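Local coordinates for protein lombricine kinase (Urechis caupo, PDB 3JQ3) that catalyses the reversible transfer of a phosphoryl group from ATP to the guanidino compound lombricine, as a member of the phosphagen kinase family, at residues Cys116-Gly121 with Ala235-Phe240; Thr211-Ile216 with Arg223-Gln228; Pro271-Thr276 with Ala326-Lys331; Leu278-His283 with Glu335-Leu340. One frame throughout, in Å; residues are numbered along the deposited sequence. Where two conformers were deposited one is given.

Contact 1. Residues Cys116-Gly121 with Ala235-Phe240; sequences CRIRTG and AVFERF. With ADP (adenosine-5'-diphosphate), chain B.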
# COMPACT_ATOMS: atom_id res chain seq x y z
N CYS A 116 3.82 0.17 34.97
CA CYS A 116 4.67 -0.87 34.38
C CYS A 116 3.95 -1.59 33.25
O CYS A 116 2.75 -1.83 33.32
CB CYS A 116 5.12 -1.87 35.45
SG CYS A 116 6.07 -1.12 36.78
N ARG A 117 4.70 -1.94 32.22
CA ARG A 117 4.13 -2.55 31.02
C ARG A 117 5.10 -3.56 30.42
O ARG A 117 6.30 -3.31 30.33
CB ARG A 117 3.80 -1.45 30.00
CG ARG A 117 3.15 -1.94 28.72
CD ARG A 117 2.70 -0.75 27.87
NE ARG A 117 2.10 -1.16 26.61
CZ ARG A 117 2.79 -1.36 25.49
NH1 ARG A 117 2.17 -1.74 24.38
NH2 ARG A 117 4.11 -1.19 25.47
N ILE A 118 4.57 -4.71 30.03
CA ILE A 118 5.38 -5.74 29.39
C ILE A 118 4.62 -6.34 28.21
O ILE A 118 3.49 -6.79 28.35
CB ILE A 118 5.74 -6.87 30.37
CG1 ILE A 118 6.56 -6.32 31.54
CG2 ILE A 118 6.50 -7.97 29.65
CD1 ILE A 118 6.84 -7.34 32.63
N ARG A 119 5.25 -6.32 27.03
CA ARG A 119 4.59 -6.82 25.83
C ARG A 119 5.44 -7.79 25.03
O ARG A 119 6.67 -7.76 25.08
CB ARG A 119 4.12 -5.66 24.94
CG ARG A 119 5.24 -4.77 24.40
CD ARG A 119 5.87 -5.35 23.13
NE ARG A 119 6.69 -4.36 22.43
CZ ARG A 119 7.60 -4.66 21.51
NH1 ARG A 119 8.30 -3.70 20.92
NH2 ARG A 119 7.83 -5.93 21.20
N THR A 120 4.76 -8.67 24.30
CA THR A 120 5.41 -9.58 23.37
C THR A 120 4.43 -9.90 22.25
O THR A 120 3.27 -9.49 22.28
CB THR A 120 5.86 -10.88 24.06
OG1 THR A 120 6.76 -11.60 23.20
CG2 THR A 120 4.66 -11.77 24.37
N GLY A 121 4.90 -10.64 21.25
CA GLY A 121 4.05 -11.06 20.15
C GLY A 121 4.18 -12.54 19.89
O GLY A 121 5.25 -13.12 20.08
N ALA A 235 4.68 -8.34 39.53
CA ALA A 235 3.28 -8.71 39.41
C ALA A 235 2.80 -8.60 37.97
O ALA A 235 1.93 -9.35 37.53
CB ALA A 235 2.42 -7.86 40.32
N VAL A 236 3.38 -7.65 37.23
CA VAL A 236 3.03 -7.49 35.82
C VAL A 236 3.62 -8.63 35.00
O VAL A 236 3.00 -9.11 34.05
CB VAL A 236 3.53 -6.13 35.27
CG1 VAL A 236 3.22 -6.03 33.78
CG2 VAL A 236 2.89 -4.98 36.02
N PHE A 237 4.81 -9.08 35.38
CA PHE A 237 5.44 -10.20 34.69
C PHE A 237 4.73 -11.51 35.03
O PHE A 237 4.57 -12.38 34.17
CB PHE A 237 6.92 -10.30 35.07
CG PHE A 237 7.69 -11.32 34.27
CD1 PHE A 237 7.74 -11.24 32.88
CD2 PHE A 237 8.37 -12.35 34.90
CE1 PHE A 237 8.45 -12.18 32.14
CE2 PHE A 237 9.08 -13.28 34.17
CZ PHE A 237 9.12 -13.20 32.79
N GLU A 238 4.29 -11.64 36.28
CA GLU A 238 3.59 -12.84 36.73
C GLU A 238 2.30 -13.06 35.94
O GLU A 238 1.99 -14.18 35.56
CB GLU A 238 3.30 -12.76 38.23
CG GLU A 238 2.78 -14.06 38.84
CD GLU A 238 1.28 -14.24 38.66
OE1 GLU A 238 0.58 -13.22 38.45
OE2 GLU A 238 0.81 -15.39 38.72
N ARG A 239 1.56 -11.98 35.71
CA ARG A 239 0.32 -12.07 34.95
C ARG A 239 0.64 -12.30 33.47
O ARG A 239 -0.06 -13.05 32.79
CB ARG A 239 -0.50 -10.79 35.11
CG ARG A 239 -1.88 -10.85 34.49
CD ARG A 239 -2.67 -9.57 34.75
NE ARG A 239 -1.92 -8.38 34.34
CZ ARG A 239 -1.32 -7.54 35.18
NH1 ARG A 239 -1.39 -7.75 36.49
NH2 ARG A 239 -0.66 -6.50 34.71
N PHE A 240 1.70 -11.66 33.00
CA PHE A 240 2.17 -11.79 31.63
C PHE A 240 2.43 -13.25 31.28
O PHE A 240 1.88 -13.77 30.31
CB PHE A 240 3.43 -10.94 31.46
CG PHE A 240 4.10 -11.08 30.12
CD1 PHE A 240 3.59 -10.41 29.01
CD2 PHE A 240 5.25 -11.84 29.98
CE1 PHE A 240 4.21 -10.52 27.78
CE2 PHE A 240 5.88 -11.95 28.75
CZ PHE A 240 5.36 -11.29 27.65
PB ADP B . 5.25 -0.74 21.77
O1B ADP B . 5.14 -0.56 20.28
O2B ADP B . 3.93 -0.90 22.49
O3B ADP B . 6.30 -1.73 22.20
PA ADP B . 5.25 2.10 21.81
O1A ADP B . 4.59 1.92 20.46
O2A ADP B . 6.36 3.11 21.99
O3A ADP B . 5.82 0.67 22.31
O5' ADP B . 4.11 2.45 22.89
C5' ADP B . 2.74 2.09 22.71
C4' ADP B . 1.92 2.73 23.82
O4' ADP B . 2.16 2.06 25.07
C3' ADP B . 2.30 4.19 24.02
O3' ADP B . 1.17 5.03 23.74
C2' ADP B . 2.68 4.33 25.48
O2' ADP B . 1.98 5.43 26.07
C1' ADP B . 2.26 3.02 26.12
N9 ADP B . 3.25 2.59 27.15
C8 ADP B . 4.49 2.13 26.92
N7 ADP B . 5.12 1.82 28.09
C5 ADP B . 4.27 2.08 29.09
C6 ADP B . 4.29 1.97 30.57
N6 ADP B . 5.38 1.52 31.24
N1 ADP B . 3.18 2.35 31.24
C2 ADP B . 2.08 2.80 30.60
N3 ADP B . 1.99 2.92 29.27
C4 ADP B . 3.03 2.58 28.47
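In the nucleotide-binding sheet of the phosphagen kinase catalytic domain, Ile118 on the inner strand segment 116-121 meets Phe240 on the helix segment 235-240 behind it, the two axes running 8.4 Å apart at 29°. The CG2 branch of Ile118 stands over the middle of the Phe240 ring, 3.8 Å from its centroid and nearly on the ring normal, in a CH-pi contact. With CG1 beside the backbone N (chi1 -61°), the longer branch is sent toward the previous turn of the helix, where Ile118 CD1 lies 3.8 Å from Phe237 CB and also reaches Val236 CG1. Thr120 presses its methyl CG2 to within 3.4 Å of Phe240 CZ, while its OG1 is hydrogen-bonded to the carbonyl of Thr276. At the other end Cys116 CB rests 3.9 Å from Val236 CG2.

Residues between these point to the opposite face and to ADP. Arg117, extended from CG to NE, runs along the adenine, carries the ribose O4' over its guanidinium, and gives an NH1 bond of 2.7 Å to ADP O2B, with a weaker one from NH2. Arg119 bends at chi2 (84°), and its NE donates to ADP O3B, also at 2.7 Å. Arg117 and Arg119 take different beta-phosphate oxygens, which Arg223 and Arg279 also approach. A largely apolar back against a helix and an arginine front round the ADP phosphates are consistent with the arginine-rich phosphate site of phosphagen kinases.

Contact 2. Residues Thr211-Ile216 with Arg223-Gln228; sequences TFLIWI and RVISMQ. With ADP (adenosine-5'-diphosphate), chain B.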
# COMPACT_ATOMS: atom_id res chain seq x y z
N THR A 211 -5.80 -5.18 32.99
CA THR A 211 -4.39 -5.38 33.30
C THR A 211 -3.77 -6.32 32.28
O THR A 211 -2.56 -6.55 32.28
CB THR A 211 -4.22 -5.98 34.70
OG1 THR A 211 -5.00 -7.18 34.80
CG2 THR A 211 -4.66 -4.99 35.76
N PHE A 212 -4.61 -6.87 31.41
CA PHE A 212 -4.17 -7.82 30.40
C PHE A 212 -4.89 -7.53 29.09
O PHE A 212 -6.11 -7.66 29.00
CB PHE A 212 -4.45 -9.25 30.87
CG PHE A 212 -3.62 -10.29 30.16
CD1 PHE A 212 -2.23 -10.26 30.24
CD2 PHE A 212 -4.22 -11.30 29.43
CE1 PHE A 212 -1.47 -11.21 29.60
CE2 PHE A 212 -3.46 -12.26 28.79
CZ PHE A 212 -2.08 -12.21 28.87
N LEU A 213 -4.13 -7.12 28.08
CA LEU A 213 -4.68 -6.72 26.80
C LEU A 213 -4.16 -7.62 25.69
O LEU A 213 -3.02 -8.09 25.73
CB LEU A 213 -4.32 -5.26 26.50
CG LEU A 213 -4.82 -4.64 25.20
CD1 LEU A 213 -6.31 -4.35 25.28
CD2 LEU A 213 -4.05 -3.36 24.90
N ILE A 214 -5.01 -7.87 24.69
CA ILE A 214 -4.65 -8.71 23.56
C ILE A 214 -5.14 -8.08 22.26
O ILE A 214 -6.32 -7.73 22.14
CB ILE A 214 -5.28 -10.11 23.69
CG1 ILE A 214 -4.80 -10.81 24.96
CG2 ILE A 214 -4.98 -10.95 22.45
CD1 ILE A 214 -3.40 -11.35 24.86
N TRP A 215 -4.24 -7.92 21.30
CA TRP A 215 -4.64 -7.48 19.97
C TRP A 215 -4.53 -8.62 18.99
O TRP A 215 -3.57 -9.39 19.01
CB TRP A 215 -3.77 -6.32 19.49
CG TRP A 215 -4.05 -5.03 20.17
CD1 TRP A 215 -5.07 -4.76 21.04
CD2 TRP A 215 -3.33 -3.80 20.01
NE1 TRP A 215 -5.01 -3.45 21.45
CE2 TRP A 215 -3.95 -2.84 20.83
CE3 TRP A 215 -2.21 -3.43 19.27
CZ2 TRP A 215 -3.49 -1.53 20.92
CZ3 TRP A 215 -1.75 -2.13 19.36
CH2 TRP A 215 -2.39 -1.19 20.18
N ILE A 216 -5.53 -8.75 18.12
CA ILE A 216 -5.53 -9.82 17.15
C ILE A 216 -5.34 -9.29 15.74
O ILE A 216 -6.04 -8.37 15.31
CB ILE A 216 -6.81 -10.66 17.24
CG1 ILE A 216 -6.89 -11.34 18.61
CG2 ILE A 216 -6.85 -11.69 16.13
CD1 ILE A 216 -8.15 -12.16 18.82
N ARG A 223 -0.81 -9.94 19.82
CA ARG A 223 -0.01 -9.00 20.59
C ARG A 223 -0.47 -9.06 22.04
O ARG A 223 -1.64 -8.83 22.34
CB ARG A 223 -0.16 -7.58 20.05
CG ARG A 223 0.53 -6.51 20.90
CD ARG A 223 1.96 -6.24 20.45
NE ARG A 223 2.03 -5.11 19.52
CZ ARG A 223 2.32 -3.86 19.88
NH1 ARG A 223 2.57 -3.58 21.15
NH2 ARG A 223 2.36 -2.90 18.97
N VAL A 224 0.45 -9.38 22.94
CA VAL A 224 0.11 -9.55 24.35
C VAL A 224 0.68 -8.41 25.19
O VAL A 224 1.85 -8.06 25.07
CB VAL A 224 0.61 -10.90 24.90
CG1 VAL A 224 0.16 -11.09 26.34
CG2 VAL A 224 0.12 -12.04 24.03
N ILE A 225 -0.16 -7.84 26.05
CA ILE A 225 0.25 -6.71 26.87
C ILE A 225 -0.23 -6.84 28.31
O ILE A 225 -1.43 -6.93 28.56
CB ILE A 225 -0.29 -5.38 26.29
CG1 ILE A 225 0.17 -5.21 24.84
CG2 ILE A 225 0.16 -4.21 27.14
CD1 ILE A 225 -0.57 -4.13 24.08
N SER A 226 0.71 -6.87 29.24
CA SER A 226 0.39 -6.88 30.66
C SER A 226 0.78 -5.52 31.24
O SER A 226 1.84 -4.99 30.91
CB SER A 226 1.16 -7.99 31.38
OG SER A 226 0.89 -8.01 32.77
N MET A 227 -0.07 -4.96 32.10
CA MET A 227 0.19 -3.63 32.63
C MET A 227 -0.48 -3.37 33.98
O MET A 227 -1.54 -3.90 34.28
CB MET A 227 -0.26 -2.57 31.62
CG MET A 227 -1.75 -2.62 31.35
SD MET A 227 -2.20 -2.09 29.68
CE MET A 227 -3.78 -2.91 29.51
N GLN A 228 0.16 -2.52 34.78
CA GLN A 228 -0.38 -2.10 36.07
C GLN A 228 0.11 -0.70 36.40
O GLN A 228 1.22 -0.32 36.03
CB GLN A 228 0.10 -3.04 37.18
CG GLN A 228 -0.66 -4.35 37.28
CD GLN A 228 -0.35 -5.09 38.57
OE1 GLN A 228 -0.83 -6.21 38.79
NE2 GLN A 228 0.44 -4.47 39.44
PB ADP B . 5.25 -0.74 21.77
O1B ADP B . 5.14 -0.56 20.28
O2B ADP B . 3.93 -0.90 22.49
O3B ADP B . 6.30 -1.73 22.20
PA ADP B . 5.25 2.10 21.81
O1A ADP B . 4.59 1.92 20.46
O2A ADP B . 6.36 3.11 21.99
O3A ADP B . 5.82 0.67 22.31
O5' ADP B . 4.11 2.45 22.89
C5' ADP B . 2.74 2.09 22.71
C4' ADP B . 1.92 2.73 23.82
O4' ADP B . 2.16 2.06 25.07
C3' ADP B . 2.30 4.19 24.02
O3' ADP B . 1.17 5.03 23.74
C2' ADP B . 2.68 4.33 25.48
O2' ADP B . 1.98 5.43 26.07
C1' ADP B . 2.26 3.02 26.12
N9 ADP B . 3.25 2.59 27.15
C8 ADP B . 4.49 2.13 26.92
N7 ADP B . 5.12 1.82 28.09
C5 ADP B . 4.27 2.08 29.09
C6 ADP B . 4.29 1.97 30.57
N6 ADP B . 5.38 1.52 31.24
N1 ADP B . 3.18 2.35 31.24
C2 ADP B . 2.08 2.80 30.60
N3 ADP B . 1.99 2.92 29.27
C4 ADP B . 3.03 2.58 28.47
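Leu213 and Ile225 form the tight middle of this antiparallel hairpin. Their backbones are joined in both directions; the bond from Leu213 N to Ile225 O measures 2.7 Å and is almost straight, at 175°. The two side chains project together from the same face, with Leu213 CD2 3.7 Å from Ile225 CD1, and Met227 CE closes in on Leu213 CB. The other face of the hairpin is equally close-packed: Val224 splits its branches, CG1 meeting Phe212 CZ at 3.6 Å and CG2 meeting Ile214 CD1 at 3.7 Å. Ile214 attains this by folding CD1 back at chi2 (-76°).

Packing is looser at the partly exposed ends. Trp215 and Arg223, paired by two backbone bonds, run alongside each other from their CB atoms outward, but ring and guanidinium planes are 59° apart, and Trp215 CZ3 sits 4.2 Å above the rim of the guanidinium rather than stacking flat. Arg223 bends at chi2 and chi3 so that NH1 donates a rather long hydrogen bond, 3.3 Å, to ADP O2B, its acceptor lying in the guanidinium plane. At the far end Met227 N bonds to Thr211 O.

The hairpin lies between strands 203-207 and 113-122 of the large antiparallel sheet. Helix 233-252 covers the Val224 and Ser226 side through Leu244 and Phe240, and Phe179 touches Leu213 and Met227 on the other side.

Contact 3. Residues Pro271-Thr276 with Ala326-Lys331; sequences PSNLGT and AARLKK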
# COMPACT_ATOMS: atom_id res chain seq x y z
N PRO A 271 12.02 -9.33 11.93
CA PRO A 271 13.29 -9.83 12.47
C PRO A 271 13.78 -9.01 13.67
O PRO A 271 14.46 -9.55 14.55
CB PRO A 271 14.26 -9.66 11.30
CG PRO A 271 13.39 -9.70 10.09
CD PRO A 271 12.11 -9.04 10.49
N SER A 272 13.43 -7.73 13.70
CA SER A 272 13.88 -6.86 14.78
C SER A 272 13.29 -7.29 16.12
O SER A 272 13.82 -6.95 17.18
CB SER A 272 13.49 -5.41 14.50
OG SER A 272 12.09 -5.22 14.61
N ASN A 273 12.21 -8.05 16.08
CA ASN A 273 11.50 -8.44 17.29
C ASN A 273 11.59 -9.93 17.61
O ASN A 273 10.71 -10.49 18.25
CB ASN A 273 10.03 -8.01 17.20
CG ASN A 273 9.41 -7.80 18.56
OD1 ASN A 273 9.99 -7.15 19.43
ND2 ASN A 273 8.21 -8.34 18.76
N LEU A 274 12.66 -10.58 17.15
CA LEU A 274 12.85 -12.00 17.38
C LEU A 274 13.31 -12.29 18.81
O LEU A 274 13.55 -11.38 19.59
CB LEU A 274 13.87 -12.57 16.39
CG LEU A 274 13.43 -12.70 14.93
CD1 LEU A 274 14.62 -13.01 14.04
CD2 LEU A 274 12.35 -13.77 14.79
N GLY A 275 13.43 -13.58 19.13
CA GLY A 275 13.89 -14.00 20.44
C GLY A 275 12.81 -13.98 21.50
O GLY A 275 12.13 -14.98 21.72
N THR A 276 12.65 -12.84 22.15
CA THR A 276 11.64 -12.68 23.19
C THR A 276 10.49 -11.79 22.72
O THR A 276 9.39 -11.83 23.28
CB THR A 276 12.25 -12.04 24.45
OG1 THR A 276 12.76 -10.74 24.13
CG2 THR A 276 13.37 -12.90 24.99
N ALA A 326 16.47 -2.51 25.72
CA ALA A 326 16.76 -2.15 24.34
C ALA A 326 16.78 -3.37 23.43
O ALA A 326 16.30 -3.30 22.29
CB ALA A 326 18.08 -1.40 24.25
N ALA A 327 17.32 -4.48 23.92
CA ALA A 327 17.48 -5.67 23.09
C ALA A 327 16.25 -6.58 23.12
O ALA A 327 15.35 -6.40 23.93
CB ALA A 327 18.72 -6.44 23.51
N ARG A 328 16.24 -7.57 22.23
CA ARG A 328 15.16 -8.55 22.18
C ARG A 328 15.74 -9.97 22.16
O ARG A 328 15.07 -10.92 22.56
CB ARG A 328 14.29 -8.34 20.94
CG ARG A 328 13.71 -6.94 20.80
CD ARG A 328 12.60 -6.69 21.82
NE ARG A 328 12.03 -5.36 21.68
CZ ARG A 328 12.40 -4.30 22.40
NH1 ARG A 328 13.34 -4.42 23.32
NH2 ARG A 328 11.82 -3.12 22.20
N LEU A 329 16.98 -10.09 21.69
CA LEU A 329 17.65 -11.38 21.58
C LEU A 329 18.75 -11.54 22.61
O LEU A 329 19.16 -10.58 23.25
CB LEU A 329 18.26 -11.55 20.18
CG LEU A 329 17.45 -12.18 19.05
CD1 LEU A 329 18.27 -12.16 17.77
CD2 LEU A 329 17.05 -13.60 19.39
N LYS A 330 19.23 -12.78 22.75
CA LYS A 330 20.41 -13.09 23.55
C LYS A 330 20.18 -13.11 25.06
O LYS A 330 21.11 -13.34 25.84
CB LYS A 330 21.58 -12.17 23.17
CG LYS A 330 22.02 -12.34 21.72
CD LYS A 330 23.39 -11.75 21.45
CE LYS A 330 23.31 -10.26 21.18
NZ LYS A 330 24.60 -9.75 20.66
N LYS A 331 18.93 -12.90 25.46
CA LYS A 331 18.54 -13.03 26.86
C LYS A 331 17.11 -13.52 26.99
O LYS A 331 16.29 -13.30 26.11
CB LYS A 331 18.73 -11.71 27.61
CG LYS A 331 20.07 -11.58 28.31
CD LYS A 331 20.09 -10.38 29.24
CE LYS A 331 20.59 -9.13 28.53
NZ LYS A 331 22.07 -9.12 28.40
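Arg328 lies across Asn273, with guanidinium and amide planes nearly perpendicular, 84° apart. Asn273 OD1 approaches the guanidinium edge in its plane, at a long 3.5 Å from Arg328 NE; the hydrogen bond that OD1 accepts comes from NH2 of Arg119, a residue that binds ADP. Arg328 CG lies 3.6 Å from Ser272 O; beyond it the chain turns at chi2 (-72°), on the way to NH1, which bonds to the carbonyl of its own neighbour Ala327. A second bond from NH1 to Asn325 O fixes the rotation of the group further.

Thr276 grips one carbonyl twice. Its OG1 donates to Arg328 O at 2.8 Å, in the carbonyl plane and on a lone pair, and its backbone N reaches the same oxygen at 3.1 Å from a tilted direction. A chi1 of 61° keeps OG1 close to its own backbone N, so that both reach Arg328 O, and OG1 in turn accepts from Leu278 N. Thr276 CG2 lies 3.2 Å from Lys331 O. Beside this polar pair Leu329 lays its CD2 methyl over Gly275, 3.4 Å from CA, where the backbone has a positive phi and no side chain intervenes; Leu274 flanks it more distantly.

Two loops are joined here, one leading into strand 279-285 and the other linking strand 320-325 to helix 333-355. Ile80 of helix 73-83 packs on Leu274 and Leu329, and Phe336 of helix 333-355 closes on Thr276.

Contact 4. Residues Leu278-His283 with Glu335-Leu340; sequences LRASVH and EFVQLL. With ADP (adenosine-5'-diphosphate), chain B.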
# COMPACT_ATOMS: atom_id res chain seq x y z
N LEU A 278 10.06 -9.20 23.47
CA LEU A 278 9.60 -8.62 24.73
C LEU A 278 10.12 -7.21 24.97
O LEU A 278 11.32 -6.95 24.92
CB LEU A 278 10.00 -9.53 25.90
CG LEU A 278 9.65 -9.06 27.31
CD1 LEU A 278 9.18 -10.22 28.17
CD2 LEU A 278 10.82 -8.33 27.96
N ARG A 279 9.19 -6.29 25.22
CA ARG A 279 9.55 -4.94 25.65
C ARG A 279 8.92 -4.65 27.01
O ARG A 279 7.73 -4.38 27.11
CB ARG A 279 9.11 -3.89 24.63
CG ARG A 279 9.76 -2.53 24.85
CD ARG A 279 9.29 -1.50 23.83
NE ARG A 279 8.12 -0.76 24.29
CZ ARG A 279 8.18 0.42 24.91
NH1 ARG A 279 9.35 0.99 25.14
NH2 ARG A 279 7.07 1.02 25.31
N ALA A 280 9.74 -4.72 28.05
CA ALA A 280 9.31 -4.37 29.39
C ALA A 280 9.65 -2.91 29.61
O ALA A 280 10.79 -2.49 29.40
CB ALA A 280 10.01 -5.24 30.41
N SER A 281 8.67 -2.13 30.04
CA SER A 281 8.88 -0.70 30.23
C SER A 281 8.23 -0.19 31.51
O SER A 281 7.32 -0.81 32.06
CB SER A 281 8.32 0.08 29.05
OG SER A 281 6.90 0.04 29.06
N VAL A 282 8.71 0.96 31.97
CA VAL A 282 8.09 1.68 33.06
C VAL A 282 7.93 3.14 32.66
O VAL A 282 8.65 3.64 31.81
CB VAL A 282 8.96 1.63 34.34
CG1 VAL A 282 9.21 0.19 34.76
CG2 VAL A 282 10.27 2.37 34.11
N HIS A 283 6.95 3.80 33.27
CA HIS A 283 6.89 5.25 33.22
C HIS A 283 7.56 5.75 34.49
O HIS A 283 7.07 5.51 35.59
CB HIS A 283 5.44 5.73 33.14
CG HIS A 283 4.86 5.67 31.76
ND1 HIS A 283 3.78 6.42 31.37
CD2 HIS A 283 5.23 4.95 30.67
CE1 HIS A 283 3.50 6.17 30.11
NE2 HIS A 283 4.37 5.28 29.66
N GLU A 335 15.02 -12.50 32.28
CA GLU A 335 16.28 -11.78 32.44
C GLU A 335 16.25 -10.36 31.87
O GLU A 335 16.95 -9.48 32.37
CB GLU A 335 17.45 -12.58 31.85
CG GLU A 335 18.81 -11.95 32.14
CD GLU A 335 19.90 -12.98 32.35
OE1 GLU A 335 19.69 -14.17 32.01
OE2 GLU A 335 20.98 -12.61 32.87
N PHE A 336 15.44 -10.13 30.84
CA PHE A 336 15.25 -8.77 30.35
C PHE A 336 14.51 -7.95 31.39
O PHE A 336 14.80 -6.77 31.60
CB PHE A 336 14.46 -8.77 29.04
CG PHE A 336 15.30 -8.99 27.81
CD1 PHE A 336 15.02 -10.02 26.94
CD2 PHE A 336 16.37 -8.16 27.54
CE1 PHE A 336 15.79 -10.22 25.80
CE2 PHE A 336 17.15 -8.35 26.41
CZ PHE A 336 16.85 -9.38 25.54
N VAL A 337 13.54 -8.58 32.06
CA VAL A 337 12.78 -7.92 33.11
C VAL A 337 13.69 -7.59 34.28
O VAL A 337 13.51 -6.57 34.95
CB VAL A 337 11.59 -8.79 33.59
CG1 VAL A 337 10.96 -8.18 34.83
CG2 VAL A 337 10.56 -8.93 32.48
N GLN A 338 14.66 -8.46 34.54
CA GLN A 338 15.64 -8.21 35.59
C GLN A 338 16.61 -7.12 35.16
O GLN A 338 17.18 -6.42 36.00
CB GLN A 338 16.41 -9.48 35.94
CG GLN A 338 17.32 -9.32 37.14
CD GLN A 338 16.55 -9.14 38.43
OE1 GLN A 338 15.63 -9.90 38.71
NE2 GLN A 338 16.93 -8.14 39.22
N LEU A 339 16.80 -6.99 33.85
CA LEU A 339 17.65 -5.94 33.31
C LEU A 339 16.99 -4.59 33.54
O LEU A 339 17.64 -3.62 33.90
CB LEU A 339 17.89 -6.16 31.82
CG LEU A 339 18.84 -5.19 31.12
CD1 LEU A 339 20.28 -5.51 31.48
CD2 LEU A 339 18.65 -5.24 29.61
N LEU A 340 15.68 -4.54 33.32
CA LEU A 340 14.90 -3.32 33.54
C LEU A 340 14.92 -2.95 35.02
O LEU A 340 15.09 -1.78 35.37
CB LEU A 340 13.46 -3.50 33.07
CG LEU A 340 12.53 -2.32 33.27
CD1 LEU A 340 12.87 -1.20 32.30
CD2 LEU A 340 11.08 -2.75 33.11
PB ADP B . 5.25 -0.74 21.77
O1B ADP B . 5.14 -0.56 20.28
O2B ADP B . 3.93 -0.90 22.49
O3B ADP B . 6.30 -1.73 22.20
PA ADP B . 5.25 2.10 21.81
O1A ADP B . 4.59 1.92 20.46
O2A ADP B . 6.36 3.11 21.99
O3A ADP B . 5.82 0.67 22.31
O5' ADP B . 4.11 2.45 22.89
C5' ADP B . 2.74 2.09 22.71
C4' ADP B . 1.92 2.73 23.82
O4' ADP B . 2.16 2.06 25.07
C3' ADP B . 2.30 4.19 24.02
O3' ADP B . 1.17 5.03 23.74
C2' ADP B . 2.68 4.33 25.48
O2' ADP B . 1.98 5.43 26.07
C1' ADP B . 2.26 3.02 26.12
N9 ADP B . 3.25 2.59 27.15
C8 ADP B . 4.49 2.13 26.92
N7 ADP B . 5.12 1.82 28.09
C5 ADP B . 4.27 2.08 29.09
C6 ADP B . 4.29 1.97 30.57
N6 ADP B . 5.38 1.52 31.24
N1 ADP B . 3.18 2.35 31.24
C2 ADP B . 2.08 2.80 30.60
N3 ADP B . 1.99 2.92 29.27
C4 ADP B . 3.03 2.58 28.47
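Phe336 meets Leu278 through its CB rather than its ring, 3.8 Å from Leu278 CD2, the two side chains passing in opposite senses; the flat groups of the strand serve the nucleotide. One face of the His283 ring is laid against the adenine, with ADP N1 3.3 Å above the ring plane and offset toward its rim. The Arg279 guanidinium lies between Ser281 CB over one face and ADP O2A over the other, while NH2 forms a salt bridge with Asp322 and NE makes a weak bond of 2.9 Å to ADP O3B. Between His283 and Arg279, Ser281 OG donates to ADP N7 at 2.7 Å, held toward the base by a chi1 of 71°.

The side chains on the reverse of the strand that meet the helix are apolar. Leu340, its CG anti to the backbone N (chi1 178°), reaches across so that CD2 lies 3.8 Å from Ala280 CB and 3.9 Å from Val282 CG1, also covering Ala280 O. Val337 CG2 approaches Ala280 CB less closely, at 4.3 Å. The small alanine faces the helix where the backbones come nearest.

Strand 279-285 pairs with 113-122 on one side and 320-325 on the other, and helix 333-355 runs along its back at 24° in the short segments. Helix 233-252 lies beside that helix, joining it through Phe237 on Val337 and Leu278 through Phe240.

Overall arrangement
Contacts 1, 2 and 4 belong to one antiparallel sheet that binds ADP on one face, whereas contact 3 joins two loops beyond the ends of inner strands. Contacts 1 and 4 are buried strand-on-helix packings of similar geometry on neighbouring strands, and their two helices pack together. They differ from contact 2, which is partly buried and held by the backbone ladder between strands. Its strand 222-229 leads into the helix of contact 1. Contact 3, also partly buried, combines two bonds to one carbonyl with loop packing; Asn273 and Thr276 tie it to Arg119 and Thr120 of contact 1, and Arg328 touches Arg279 of contact 4.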